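Local atomic coordinates of chromosomal replication initiator protein DnaA (Aquifex aeolicus, PDB entry 1L8Q), a protein that binds ATP and the replication origin to initiate and regulate chromosomal DNA replication in bacteria, assembling on the origin as the ATP-bound form. Residues Tyr8-Phe13 and Thr51-Ala56. Residues are numbered along the deposited sequence; the frame is centred on the assembly and turned at random.
With MG (magnesium ion), chain B; ADP (adenosine-5'-diphosphate), chain C.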
loop_
_atom_site.group_PDB
_atom_site.type_symbol
_atom_site.label_atom_id
_atom_site.label_comp_id
_atom_site.label_asym_id
_atom_site.label_seq_id
_atom_site.Cartn_x
_atom_site.Cartn_y
_atom_site.Cartn_z
ATOM N N TYR A 8 -11.417 -7.069 12.716
ATOM C CA TYR A 8 -11.963 -6.205 11.672
ATOM C C TYR A 8 -13.474 -6.254 11.707
ATOM O O TYR A 8 -14.051 -7.321 11.513
ATOM C CB TYR A 8 -11.526 -6.696 10.297
ATOM C CG TYR A 8 -10.037 -6.764 10.044
ATOM C CD1 TYR A 8 -9.276 -5.612 9.929
ATOM C CD2 TYR A 8 -9.407 -7.988 9.843
ATOM C CE1 TYR A 8 -7.925 -5.681 9.649
ATOM C CE2 TYR A 8 -8.066 -8.065 9.562
ATOM C CZ TYR A 8 -7.328 -6.913 9.461
ATOM O OH TYR A 8 -5.984 -6.991 9.185
ATOM N N THR A 9 -14.133 -5.121 11.924
ATOM C CA THR A 9 -15.587 -5.124 11.874
ATOM C C THR A 9 -16.173 -3.925 11.158
ATOM O O THR A 9 -15.546 -2.868 11.067
ATOM C CB THR A 9 -16.206 -5.234 13.282
ATOM O OG1 THR A 9 -16.343 -3.922 13.861
ATOM C CG2 THR A 9 -15.271 -5.985 14.248
ATOM N N LEU A 10 -17.393 -4.092 10.661
ATOM C CA LEU A 10 -18.104 -3.014 10.014
ATOM C C LEU A 10 -18.340 -1.956 11.048
ATOM O O LEU A 10 -18.541 -0.798 10.740
ATOM C CB LEU A 10 -19.453 -3.495 9.493
ATOM C CG LEU A 10 -19.510 -4.176 8.135
ATOM C CD1 LEU A 10 -18.528 -3.545 7.180
ATOM C CD2 LEU A 10 -19.204 -5.621 8.301
ATOM N N GLU A 11 -18.344 -2.370 12.298
ATOM C CA GLU A 11 -18.618 -1.446 13.376
ATOM C C GLU A 11 -17.401 -0.570 13.717
ATOM O O GLU A 11 -17.559 0.579 14.133
ATOM C CB GLU A 11 -19.161 -2.195 14.598
ATOM C CG GLU A 11 -20.193 -3.273 14.243
ATOM C CD GLU A 11 -19.718 -4.700 14.547
ATOM O OE1 GLU A 11 -19.616 -5.066 15.757
ATOM O OE2 GLU A 11 -19.473 -5.466 13.578
ATOM N N ASN A 12 -16.191 -1.100 13.531
ATOM C CA ASN A 12 -15.002 -0.275 13.729
ATOM C C ASN A 12 -14.385 0.222 12.438
ATOM O O ASN A 12 -13.237 0.651 12.418
ATOM C CB ASN A 12 -13.951 -0.918 14.656
ATOM C CG ASN A 12 -13.543 -2.320 14.226
ATOM O OD1 ASN A 12 -13.332 -3.186 15.070
ATOM N ND2 ASN A 12 -13.415 -2.544 12.909
ATOM N N PHE A 13 -15.145 0.147 11.353
ATOM C CA PHE A 13 -14.720 0.759 10.107
ATOM C C PHE A 13 -15.224 2.186 10.148
ATOM O O PHE A 13 -16.436 2.420 10.207
ATOM C CB PHE A 13 -15.316 0.027 8.902
ATOM C CG PHE A 13 -14.733 0.452 7.568
ATOM C CD1 PHE A 13 -13.571 -0.137 7.080
ATOM C CD2 PHE A 13 -15.366 1.413 6.792
ATOM C CE1 PHE A 13 -13.047 0.244 5.849
ATOM C CE2 PHE A 13 -14.851 1.788 5.563
ATOM C CZ PHE A 13 -13.692 1.204 5.092
ATOM N N THR A 51 -8.701 -4.962 3.023
ATOM C CA THR A 51 -8.716 -6.183 3.800
ATOM C C THR A 51 -9.674 -6.042 4.977
ATOM O O THR A 51 -10.469 -6.927 5.274
ATOM C CB THR A 51 -7.304 -6.538 4.264
ATOM O OG1 THR A 51 -6.477 -6.826 3.121
ATOM C CG2 THR A 51 -7.301 -7.863 5.049
ATOM N N HIS A 52 -9.619 -4.905 5.630
ATOM C CA HIS A 52 -10.492 -4.657 6.737
ATOM C C HIS A 52 -11.957 -4.852 6.325
ATOM O O HIS A 52 -12.734 -5.506 7.025
ATOM C CB HIS A 52 -10.271 -3.235 7.234
ATOM C CG HIS A 52 -11.061 -2.894 8.452
ATOM N ND1 HIS A 52 -10.488 -2.348 9.579
ATOM C CD2 HIS A 52 -12.381 -3.030 8.725
ATOM C CE1 HIS A 52 -11.424 -2.148 10.492
ATOM N NE2 HIS A 52 -12.581 -2.552 9.997
ATOM N N LEU A 53 -12.334 -4.280 5.189
ATOM C CA LEU A 53 -13.712 -4.341 4.743
ATOM C C LEU A 53 -14.125 -5.772 4.356
ATOM O O LEU A 53 -15.231 -6.220 4.704
ATOM C CB LEU A 53 -13.921 -3.377 3.585
ATOM C CG LEU A 53 -15.328 -2.964 3.188
ATOM C CD1 LEU A 53 -16.083 -2.428 4.380
ATOM C CD2 LEU A 53 -15.225 -1.903 2.114
ATOM N N LEU A 54 -13.255 -6.488 3.646
ATOM C CA LEU A 54 -13.577 -7.865 3.275
ATOM C C LEU A 54 -13.808 -8.696 4.531
ATOM O O LEU A 54 -14.792 -9.429 4.645
ATOM C CB LEU A 54 -12.456 -8.491 2.456
ATOM C CG LEU A 54 -12.600 -8.522 0.936
ATOM C CD1 LEU A 54 -12.962 -7.170 0.381
ATOM C CD2 LEU A 54 -11.300 -9.044 0.328
ATOM N N GLN A 55 -12.903 -8.562 5.486
ATOM C CA GLN A 55 -12.984 -9.359 6.678
ATOM C C GLN A 55 -14.130 -8.951 7.593
ATOM O O GLN A 55 -14.678 -9.779 8.330
ATOM C CB GLN A 55 -11.660 -9.338 7.418
ATOM C CG GLN A 55 -10.527 -9.876 6.596
ATOM C CD GLN A 55 -9.825 -11.008 7.283
ATOM O OE1 GLN A 55 -8.737 -11.403 6.880
ATOM N NE2 GLN A 55 -10.445 -11.541 8.316
ATOM N N ALA A 56 -14.492 -7.680 7.563
ATOM C CA ALA A 56 -15.617 -7.243 8.368
ATOM C C ALA A 56 -16.897 -7.845 7.790
ATOM O O ALA A 56 -17.774 -8.268 8.539
ATOM C CB ALA A 56 -15.695 -5.750 8.416
HETATM MG MG MG B . -5.124 -5.586 2.480
HETATM P PB ADP C . -5.443 -2.583 2.720
HETATM O O1B ADP C . -6.015 -4.004 2.845
HETATM O O2B ADP C . -6.177 -1.703 1.751
HETATM O O3B ADP C . -3.953 -2.549 2.588
HETATM P PA ADP C . -6.195 -2.771 5.349
HETATM O O1A ADP C . -7.637 -3.224 5.214
HETATM O O2A ADP C . -5.218 -3.929 5.474
HETATM O O3A ADP C . -5.749 -1.885 4.104
HETATM O "O5'" ADP C . -6.063 -1.757 6.569
HETATM C "C5'" ADP C . -4.798 -1.256 6.959
HETATM C "C4'" ADP C . -4.943 -0.856 8.406
HETATM O "O4'" ADP C . -5.666 0.387 8.509
HETATM C "C3'" ADP C . -5.780 -1.888 9.129
HETATM O "O3'" ADP C . -5.283 -1.912 10.459
HETATM C "C2'" ADP C . -7.168 -1.289 9.094
HETATM O "O2'" ADP C . -8.058 -1.722 10.109
HETATM C "C1'" ADP C . -6.901 0.187 9.200
HETATM N N9 ADP C . -7.999 0.874 8.506
HETATM C C8 ADP C . -8.144 1.008 7.168
HETATM N N7 ADP C . -9.288 1.702 6.886
HETATM C C5 ADP C . -9.884 1.991 8.047
HETATM C C6 ADP C . -11.108 2.691 8.464
HETATM N N6 ADP C . -11.947 3.229 7.564
HETATM N N1 ADP C . -11.367 2.779 9.774
HETATM C C2 ADP C . -10.541 2.256 10.702
HETATM N N3 ADP C . -9.405 1.609 10.383
HETATM C C4 ADP C . -9.038 1.447 9.108
HETATM O O HOH W 1 -3.438 -4.757 1.389
HETATM O O HOH W 2 -5.821 -6.084 0.481
HETATM O O HOH W 3 -3.955 -5.451 3.865
HETATM O O HOH W 4 -4.063 -7.306 1.914
#
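Thr9 O is gripped twice, by the ring N-H of His52 and, weakly, by Asn12 N of its own loop. NE2 of His52 lies 3.2 Å from Thr9 O, and the N-H points at the oxygen within 17° of straight. The oxygen sits in the imidazole plane, yet the donor stands well above the carbonyl plane. Through its other ring nitrogen, His52 ND1 is 2.6 Å from O2' of the ADP ribose, a hydrogen bond in which either partner could donate. With CG anti to the backbone N (chi1 -176°), the imidazole reaches off the helix to span loop and sugar, and two aromatic edges meet its opposite faces. Tyr8 brings CD1 over one, in an offset edge-to-face pair with planes 64° apart, and its CB adds a CH-pi contact on that side; Phe13 turns its edge to the other, CD1 lying 3.5 Å from His52 CD2. Phe13 is itself layered between ADP N6 over one face and Leu53 CD1 over the other. All this sits where helix 50-63 leaves the Walker A P-loop of the AAA+ domain, the loop 8-13 lying across its first turns beside the nucleotide. One residue before the histidine, Thr51 OG1 binds magnesium at 1.9 Å and is hydrogen-bonded to Asp105. Thr51 N donates to ADP O1B, and His52 N to ADP O1A at 2.6 Å. A leucine in place of His52 would probably leave Thr9 O and the ribose O2' without their shared partner and deprive the Tyr8 and Phe13 edges of the flat ring between them. Farther along the helix, the methyl of Ala56 rests against the Thr9-Leu10 peptide, and Leu10 CD1 packs against Leu53 CD1.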